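Local coordinates for phosphocarrier protein HPr (Mycoplasma capricolum, PDB 1PCH) that carries phosphoryl groups as the general, non-sugar-specific component of the phosphoenolpyruvate-dependent sugar phosphotransferase system, at residues A1-L13 / I73-Q87. Sequence-based numbering, arbitrary orientation.
Sequences AKFSAIITDKVGL and IQAIKQTMIDTALIQ
The F3 ring takes K77 on one face: K77 CB lies 4.0 Å from the ring centroid and 24° off the normal, a CH-pi contact displaced toward the rim. Around its edge, close to the ring plane, sit M80 SD, I76 CG2 and I73 CD1; M80 SD, 5.1 Å from the F3 ring centroid, makes an edge-on Met-aromatic contact. F3 CG stands between its backbone N and carbonyl carbon (chi1 79°), a setting that directs the ring at the helix, F3 CZ coming 3.6 Å from K77 CA. Next along the strand, A5 CB rests on I86 CD1.

Strand 2-6 and helix 73-82 run nearly parallel (17°) with axes 9.2 Å apart. The C-terminal helix of the HPr open-faced beta-sandwich thus packs along strand 2-6, an outermost strand of the antiparallel sheet. A Schellman motif closes the helix: A84 has positive phi, A84 N bonds I81 O and L85 N bonds M80 O; beyond it the chain runs alongside I7-D9. There L85 O accepts a 2.8 Å bond from T8 N and a weak one from D9 N. The L85 side chain packs into loop 7-13: L85 CG lies 3.7 Å from I7 CD1, CD2 meets L13 CG, and CD1 touches both G12 O and D9 CB. Water bridges T8 OG1 to A84 O, and another joins D9 OD2 to T83 O. D9 OD1, met on its anti side, closes an Asx turn with V11 N at 2.6 Å, while D9 OD2 also hydrogen-bonds NE2 of H14, the residue phosphorylated in catalysis.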
ATOM      1  N   ALA A   1      -2.260 -12.624  -4.378  1.00 21.82           N
ATOM      2  CA  ALA A   1      -0.912 -12.133  -4.589  1.00 22.24           C
ATOM      3  C   ALA A   1      -0.537 -11.207  -3.420  1.00 19.47           C
ATOM      4  O   ALA A   1      -1.363 -10.460  -2.941  1.00 24.62           O
ATOM      5  CB  ALA A   1      -0.832 -11.356  -5.906  1.00 33.64           C
ATOM      6  N   LYS A   2       0.731 -11.290  -2.992  1.00 19.68           N
ATOM      7  CA  LYS A   2       1.104 -10.450  -1.862  1.00 20.95           C
ATOM      8  C   LYS A   2       2.564 -10.159  -1.738  1.00 23.53           C
ATOM      9  O   LYS A   2       3.476 -10.824  -2.242  1.00 24.98           O
ATOM     10  CB  LYS A   2       0.581 -11.118  -0.589  1.00 25.93           C
ATOM     11  CG  LYS A   2       1.484 -12.128   0.032  1.00 32.47           C
ATOM     12  CD  LYS A   2       0.708 -13.057   0.985  1.00 36.66           C
ATOM     13  CE  LYS A   2       0.274 -12.361   2.249  1.00 39.72           C
ATOM     14  NZ  LYS A   2      -0.568 -13.229   3.130  1.00 50.37           N
ATOM     15  N   PHE A   3       2.834  -9.113  -0.926  1.00 20.05           N
ATOM     16  CA  PHE A   3       4.192  -8.734  -0.643  1.00 20.87           C
ATOM     17  C   PHE A   3       4.221  -7.954   0.666  1.00 21.55           C
ATOM     18  O   PHE A   3       3.233  -7.384   1.088  1.00 19.03           O
ATOM     19  CB  PHE A   3       4.890  -7.999  -1.755  1.00 24.83           C
ATOM     20  CG  PHE A   3       4.565  -6.531  -1.900  1.00 26.17           C
ATOM     21  CD1 PHE A   3       5.270  -5.588  -1.200  1.00 29.25           C
ATOM     22  CD2 PHE A   3       3.536  -6.137  -2.751  1.00 28.14           C
ATOM     23  CE1 PHE A   3       4.979  -4.233  -1.327  1.00 30.39           C
ATOM     24  CE2 PHE A   3       3.246  -4.788  -2.889  1.00 30.42           C
ATOM     25  CZ  PHE A   3       3.959  -3.854  -2.177  1.00 29.25           C
ATOM     26  N   SER A   4       5.380  -8.040   1.318  1.00 21.48           N
ATOM     27  CA  SER A   4       5.505  -7.329   2.585  1.00 18.20           C
ATOM     28  C   SER A   4       6.694  -6.438   2.459  1.00 16.77           C
ATOM     29  O   SER A   4       7.614  -6.676   1.652  1.00 19.64           O
ATOM     30  CB  SER A   4       5.652  -8.310   3.740  1.00 21.21           C
ATOM     31  OG  SER A   4       4.583  -9.190   3.838  1.00 32.52           O
ATOM     32  N   ALA A   5       6.700  -5.328   3.192  1.00 17.13           N
ATOM     33  CA  ALA A   5       7.873  -4.446   3.083  1.00 17.25           C
ATOM     34  C   ALA A   5       7.924  -3.617   4.363  1.00 15.64           C
ATOM     35  O   ALA A   5       6.908  -3.465   5.052  1.00 18.61           O
ATOM     36  CB  ALA A   5       7.858  -3.590   1.870  1.00 22.63           C
ATOM     37  N   ILE A   6       9.044  -3.023   4.628  1.00 17.81           N
ATOM     38  CA  ILE A   6       9.077  -2.154   5.839  1.00 18.46           C
ATOM     39  C   ILE A   6       8.990  -0.716   5.317  1.00 17.25           C
ATOM     40  O   ILE A   6       9.698  -0.380   4.393  1.00 19.46           O
ATOM     41  CB  ILE A   6      10.428  -2.338   6.546  1.00 23.32           C
ATOM     42  CG1 ILE A   6      10.621  -3.757   7.110  1.00 24.38           C
ATOM     43  CG2 ILE A   6      10.667  -1.277   7.591  1.00 19.08           C
ATOM     44  CD1 ILE A   6       9.478  -4.257   7.922  1.00 27.25           C
ATOM     45  N   ILE A   7       8.155   0.077   5.917  1.00 15.24           N
ATOM     46  CA  ILE A   7       8.010   1.480   5.568  1.00 16.97           C
ATOM     47  C   ILE A   7       9.247   2.243   6.056  1.00 16.36           C
ATOM     48  O   ILE A   7       9.517   2.256   7.226  1.00 17.74           O
ATOM     49  CB  ILE A   7       6.779   2.090   6.288  1.00 17.86           C
ATOM     50  CG1 ILE A   7       5.484   1.417   5.915  1.00 18.21           C
ATOM     51  CG2 ILE A   7       6.814   3.593   6.090  1.00 21.08           C
ATOM     52  CD1 ILE A   7       5.175   1.525   4.408  1.00 23.81           C
ATOM     53  N   THR A   8       9.992   2.826   5.122  1.00 20.38           N
ATOM     54  CA  THR A   8      11.192   3.532   5.572  1.00 25.71           C
ATOM     55  C   THR A   8      11.045   5.021   5.536  1.00 29.32           C
ATOM     56  O   THR A   8      11.970   5.730   5.966  1.00 29.16           O
ATOM     57  CB  THR A   8      12.412   3.090   4.766  1.00 27.48           C
ATOM     58  OG1 THR A   8      12.062   3.004   3.381  1.00 27.51           O
ATOM     59  CG2 THR A   8      12.782   1.670   5.224  1.00 28.72           C
ATOM     60  N   ASP A   9       9.902   5.482   5.017  1.00 28.84           N
ATOM     61  CA  ASP A   9       9.660   6.923   4.965  1.00 24.69           C
ATOM     62  C   ASP A   9       9.628   7.426   6.454  1.00 20.86           C
ATOM     63  O   ASP A   9       9.041   6.741   7.236  1.00 16.71           O
ATOM     64  CB  ASP A   9       8.308   7.199   4.347  1.00 23.37           C
ATOM     65  CG  ASP A   9       8.029   8.682   4.182  1.00 26.35           C
ATOM     66  OD1 ASP A   9       8.259   9.446   5.126  1.00 31.03           O
ATOM     67  OD2 ASP A   9       7.546   9.062   3.085  1.00 29.47           O
ATOM     68  N   LYS A  10      10.333   8.495   6.726  1.00 25.76           N
ATOM     69  CA  LYS A  10      10.449   9.037   8.076  1.00 27.27           C
ATOM     70  C   LYS A  10       9.165   9.633   8.592  1.00 32.50           C
ATOM     71  O   LYS A  10       9.031   9.938   9.792  1.00 38.88           O
ATOM     72  CB  LYS A  10      11.578  10.081   8.108  1.00 25.87           C
ATOM     73  CG  LYS A  10      12.976   9.402   7.964  1.00 29.54           C
ATOM     74  CD  LYS A  10      14.044  10.457   8.065  1.00 35.38           C
ATOM     75  CE  LYS A  10      15.216  10.261   7.160  1.00 40.18           C
ATOM     76  NZ  LYS A  10      15.984  11.551   6.984  1.00 46.77           N
ATOM     77  N   VAL A  11       8.185   9.821   7.724  1.00 34.90           N
ATOM     78  CA  VAL A  11       6.895  10.379   8.172  1.00 33.55           C
ATOM     79  C   VAL A  11       5.829   9.296   8.127  1.00 34.07           C
ATOM     80  O   VAL A  11       4.673   9.465   8.493  1.00 50.38           O
ATOM     81  CB  VAL A  11       6.468  11.571   7.280  1.00 36.17           C
ATOM     82  CG1 VAL A  11       5.187  12.191   7.835  1.00 37.73           C
ATOM     83  CG2 VAL A  11       7.573  12.639   7.263  1.00 37.59           C
ATOM     84  N   GLY A  12       6.224   8.102   7.615  1.00 24.92           N
ATOM     85  CA  GLY A  12       5.259   7.042   7.540  1.00 20.25           C
ATOM     86  C   GLY A  12       4.468   7.101   6.219  1.00 19.34           C
ATOM     87  O   GLY A  12       4.914   7.647   5.248  1.00 25.59           O
ATOM     88  N   LEU A  13       3.305   6.506   6.280  1.00 21.70           N
ATOM     89  CA  LEU A  13       2.416   6.410   5.130  1.00 20.15           C
ATOM     90  C   LEU A  13       1.449   7.601   5.234  1.00 18.01           C
ATOM     91  O   LEU A  13       0.440   7.523   5.914  1.00 20.69           O
ATOM     92  CB  LEU A  13       1.708   5.082   5.076  1.00 18.36           C
ATOM     93  CG  LEU A  13       1.449   4.557   3.645  1.00 20.52           C
ATOM     94  CD1 LEU A  13       0.702   3.247   3.667  1.00 22.73           C
ATOM     95  CD2 LEU A  13       0.655   5.620   2.906  1.00 21.72           C
ATOM     96  N   ILE A  73      -0.048  -6.145  -7.800  1.00 18.44           N
ATOM     97  CA  ILE A  73       1.006  -6.196  -6.767  1.00 19.46           C
ATOM     98  C   ILE A  73       2.273  -5.524  -7.226  1.00 17.95           C
ATOM     99  O   ILE A  73       2.909  -4.722  -6.519  1.00 18.90           O
ATOM    100  CB  ILE A  73       1.239  -7.674  -6.401  1.00 23.60           C
ATOM    101  CG1 ILE A  73       0.265  -8.138  -5.293  1.00 29.10           C
ATOM    102  CG2 ILE A  73       2.647  -7.986  -6.008  1.00 40.15           C
ATOM    103  CD1 ILE A  73       0.447  -7.363  -4.028  1.00 27.02           C
ATOM    104  N   GLN A  74       2.659  -5.751  -8.495  1.00 17.97           N
ATOM    105  CA  GLN A  74       3.864  -5.119  -9.025  1.00 15.82           C
ATOM    106  C   GLN A  74       3.709  -3.614  -9.134  1.00 17.86           C
ATOM    107  O   GLN A  74       4.645  -2.861  -8.824  1.00 18.42           O
ATOM    108  CB  GLN A  74       4.285  -5.743 -10.346  1.00 17.80           C
ATOM    109  CG  GLN A  74       4.562  -7.214 -10.304  1.00 18.85           C
ATOM    110  CD  GLN A  74       5.620  -7.649  -9.311  1.00 25.43           C
ATOM    111  OE1 GLN A  74       6.468  -6.863  -8.909  1.00 27.86           O
ATOM    112  NE2 GLN A  74       5.608  -8.942  -8.995  1.00 37.30           N
ATOM    113  N   ALA A  75       2.510  -3.210  -9.592  1.00 16.85           N
ATOM    114  CA  ALA A  75       2.205  -1.807  -9.766  1.00 15.09           C
ATOM    115  C   ALA A  75       2.317  -1.092  -8.411  1.00 15.54           C
ATOM    116  O   ALA A  75       2.992  -0.083  -8.319  1.00 17.63           O
ATOM    117  CB  ALA A  75       0.876  -1.586 -10.412  1.00 13.80           C
ATOM    118  N   ILE A  76       1.707  -1.702  -7.397  1.00 15.11           N
ATOM    119  CA  ILE A  76       1.747  -1.143  -6.049  1.00 16.34           C
ATOM    120  C   ILE A  76       3.166  -1.143  -5.463  1.00 14.33           C
ATOM    121  O   ILE A  76       3.618  -0.168  -4.897  1.00 16.96           O
ATOM    122  CB  ILE A  76       0.763  -1.850  -5.131  1.00 17.11           C
ATOM    123  CG1 ILE A  76      -0.698  -1.685  -5.519  1.00 17.49           C
ATOM    124  CG2 ILE A  76       1.000  -1.427  -3.663  1.00 18.78           C
ATOM    125  CD1 ILE A  76      -1.137  -0.273  -5.752  1.00 22.93           C
ATOM    126  N   LYS A  77       3.894  -2.233  -5.644  1.00 15.75           N
ATOM    127  CA  LYS A  77       5.270  -2.283  -5.145  1.00 12.97           C
ATOM    128  C   LYS A  77       6.085  -1.196  -5.801  1.00 15.10           C
ATOM    129  O   LYS A  77       6.773  -0.379  -5.177  1.00 16.42           O
ATOM    130  CB  LYS A  77       5.821  -3.695  -5.381  1.00 14.24           C
ATOM    131  CG  LYS A  77       7.239  -3.926  -4.946  1.00 21.22           C
ATOM    132  CD  LYS A  77       7.730  -5.310  -5.426  1.00 31.11           C
ATOM    133  CE  LYS A  77       9.247  -5.231  -5.666  1.00 39.35           C
ATOM    134  NZ  LYS A  77       9.771  -6.598  -6.033  1.00 50.14           N
ATOM    135  N   GLN A  78       5.975  -1.107  -7.136  1.00 17.51           N
ATOM    136  CA  GLN A  78       6.769  -0.056  -7.815  1.00 20.00           C
ATOM    137  C   GLN A  78       6.410   1.324  -7.339  1.00 16.64           C
ATOM    138  O   GLN A  78       7.253   2.201  -7.172  1.00 16.71           O
ATOM    139  CB  GLN A  78       6.562  -0.141  -9.334  1.00 23.99           C
ATOM    140  CG  GLN A  78       7.439   0.915 -10.052  1.00 32.15           C
ATOM    141  CD  GLN A  78       8.915   0.606  -9.817  1.00 39.79           C
ATOM    142  OE1 GLN A  78       9.304  -0.563  -9.903  1.00 48.42           O
ATOM    143  NE2 GLN A  78       9.675   1.633  -9.428  1.00 40.89           N
ATOM    144  N   THR A  79       5.098   1.543  -7.150  1.00 14.76           N
ATOM    145  CA  THR A  79       4.627   2.817  -6.660  1.00 16.50           C
ATOM    146  C   THR A  79       5.242   3.173  -5.306  1.00 14.83           C
ATOM    147  O   THR A  79       5.629   4.323  -5.086  1.00 19.05           O
ATOM    148  CB  THR A  79       3.091   2.895  -6.570  1.00 19.21           C
ATOM    149  OG1 THR A  79       2.599   2.767  -7.926  1.00 19.94           O
ATOM    150  CG2 THR A  79       2.668   4.310  -6.119  1.00 19.67           C
ATOM    151  N   MET A  80       5.321   2.184  -4.422  1.00 15.35           N
ATOM    152  CA  MET A  80       5.907   2.447  -3.106  1.00 15.63           C
ATOM    153  C   MET A  80       7.385   2.813  -3.203  1.00 17.99           C
ATOM    154  O   MET A  80       7.873   3.643  -2.467  1.00 20.06           O
ATOM    155  CB  MET A  80       5.753   1.227  -2.189  1.00 13.49           C
ATOM    156  CG  MET A  80       4.264   1.074  -1.844  1.00 16.03           C
ATOM    157  SD  MET A  80       4.019  -0.288  -0.691  1.00 24.74           S
ATOM    158  CE  MET A  80       2.263  -0.016  -0.318  1.00 38.67           C
ATOM    159  N   ILE A  81       8.042   2.136  -4.140  1.00 18.19           N
ATOM    160  CA  ILE A  81       9.459   2.390  -4.338  1.00 23.43           C
ATOM    161  C   ILE A  81       9.629   3.793  -4.905  1.00 25.15           C
ATOM    162  O   ILE A  81      10.445   4.583  -4.456  1.00 24.82           O
ATOM    163  CB  ILE A  81      10.064   1.354  -5.297  1.00 24.28           C
ATOM    164  CG1 ILE A  81      10.294   0.017  -4.607  1.00 24.71           C
ATOM    165  CG2 ILE A  81      11.356   1.897  -5.917  1.00 30.91           C
ATOM    166  CD1 ILE A  81      10.265  -1.199  -5.442  1.00 27.28           C
ATOM    167  N   ASP A  82       8.797   4.050  -5.919  1.00 25.14           N
ATOM    168  CA  ASP A  82       8.874   5.347  -6.583  1.00 25.62           C
ATOM    169  C   ASP A  82       8.582   6.478  -5.616  1.00 26.64           C
ATOM    170  O   ASP A  82       9.031   7.596  -5.781  1.00 34.42           O
ATOM    171  CB  ASP A  82       7.859   5.407  -7.731  1.00 29.91           C
ATOM    172  CG  ASP A  82       8.311   4.684  -8.979  1.00 32.09           C
ATOM    173  OD1 ASP A  82       9.422   4.137  -9.002  1.00 28.84           O
ATOM    174  OD2 ASP A  82       7.443   4.528  -9.891  1.00 39.19           O
ATOM    175  N   THR A  83       7.676   6.231  -4.650  1.00 24.06           N
ATOM    176  CA  THR A  83       7.348   7.366  -3.765  1.00 25.23           C
ATOM    177  C   THR A  83       8.335   7.362  -2.587  1.00 22.93           C
ATOM    178  O   THR A  83       8.265   8.170  -1.675  1.00 27.41           O
ATOM    179  CB  THR A  83       5.904   7.344  -3.339  1.00 26.76           C
ATOM    180  OG1 THR A  83       5.556   6.094  -2.733  1.00 28.21           O
ATOM    181  CG2 THR A  83       4.942   7.612  -4.476  1.00 18.50           C
ATOM    182  N   ALA A  84       9.302   6.462  -2.638  1.00 23.64           N
ATOM    183  CA  ALA A  84      10.302   6.388  -1.554  1.00 25.74           C
ATOM    184  C   ALA A  84       9.684   5.949  -0.256  1.00 25.43           C
ATOM    185  O   ALA A  84      10.146   6.245   0.855  1.00 30.07           O
ATOM    186  CB  ALA A  84      11.032   7.728  -1.428  1.00 25.95           C
ATOM    187  N   LEU A  85       8.559   5.208  -0.312  1.00 20.34           N
ATOM    188  CA  LEU A  85       7.951   4.781   0.955  1.00 17.34           C
ATOM    189  C   LEU A  85       8.711   3.600   1.555  1.00 22.16           C
ATOM    190  O   LEU A  85       8.685   3.292   2.736  1.00 24.38           O
ATOM    191  CB  LEU A  85       6.518   4.326   0.648  1.00 16.90           C
ATOM    192  CG  LEU A  85       5.604   4.129   1.847  1.00 21.89           C
ATOM    193  CD1 LEU A  85       5.376   5.438   2.604  1.00 21.07           C
ATOM    194  CD2 LEU A  85       4.190   3.670   1.300  1.00 27.88           C
ATOM    195  N   ILE A  86       9.278   2.818   0.654  1.00 19.03           N
ATOM    196  CA  ILE A  86       9.986   1.623   0.956  1.00 18.52           C
ATOM    197  C   ILE A  86      11.282   1.649   0.136  1.00 23.95           C
ATOM    198  O   ILE A  86      11.392   2.510  -0.748  1.00 21.68           O
ATOM    199  CB  ILE A  86       9.203   0.319   0.684  1.00 21.54           C
ATOM    200  CG1 ILE A  86       9.070  -0.061  -0.798  1.00 22.81           C
ATOM    201  CG2 ILE A  86       7.837   0.400   1.342  1.00 22.94           C
ATOM    202  CD1 ILE A  86       8.454  -1.411  -1.028  1.00 21.60           C
ATOM    203  N   GLN A  87      12.154   0.737   0.451  1.00 25.71           N
ATOM    204  CA  GLN A  87      13.416   0.635  -0.305  1.00 31.92           C
ATOM    205  C   GLN A  87      13.287  -0.357  -1.412  1.00 30.99           C
ATOM    206  O   GLN A  87      12.640  -1.409  -1.332  1.00 30.67           O
ATOM    207  CB  GLN A  87      14.547   0.394   0.664  1.00 36.13           C
ATOM    208  CG  GLN A  87      14.712   1.650   1.589  1.00 44.43           C
ATOM    209  CD  GLN A  87      16.110   1.651   2.186  1.00 50.10           C
ATOM    210  OE1 GLN A  87      16.684   2.704   2.438  1.00 59.94           O
ATOM    211  NE2 GLN A  87      16.628   0.450   2.364  1.00 55.05           N
TER
HETATM  212  O   HOH W   1      11.645  -1.045   2.757  1.00 23.48           O
HETATM  213  O   HOH W   2      12.474   5.496   2.054  0.70 31.31           O
HETATM  214  O   HOH W   3       6.506   8.582   0.744  1.00 34.11           O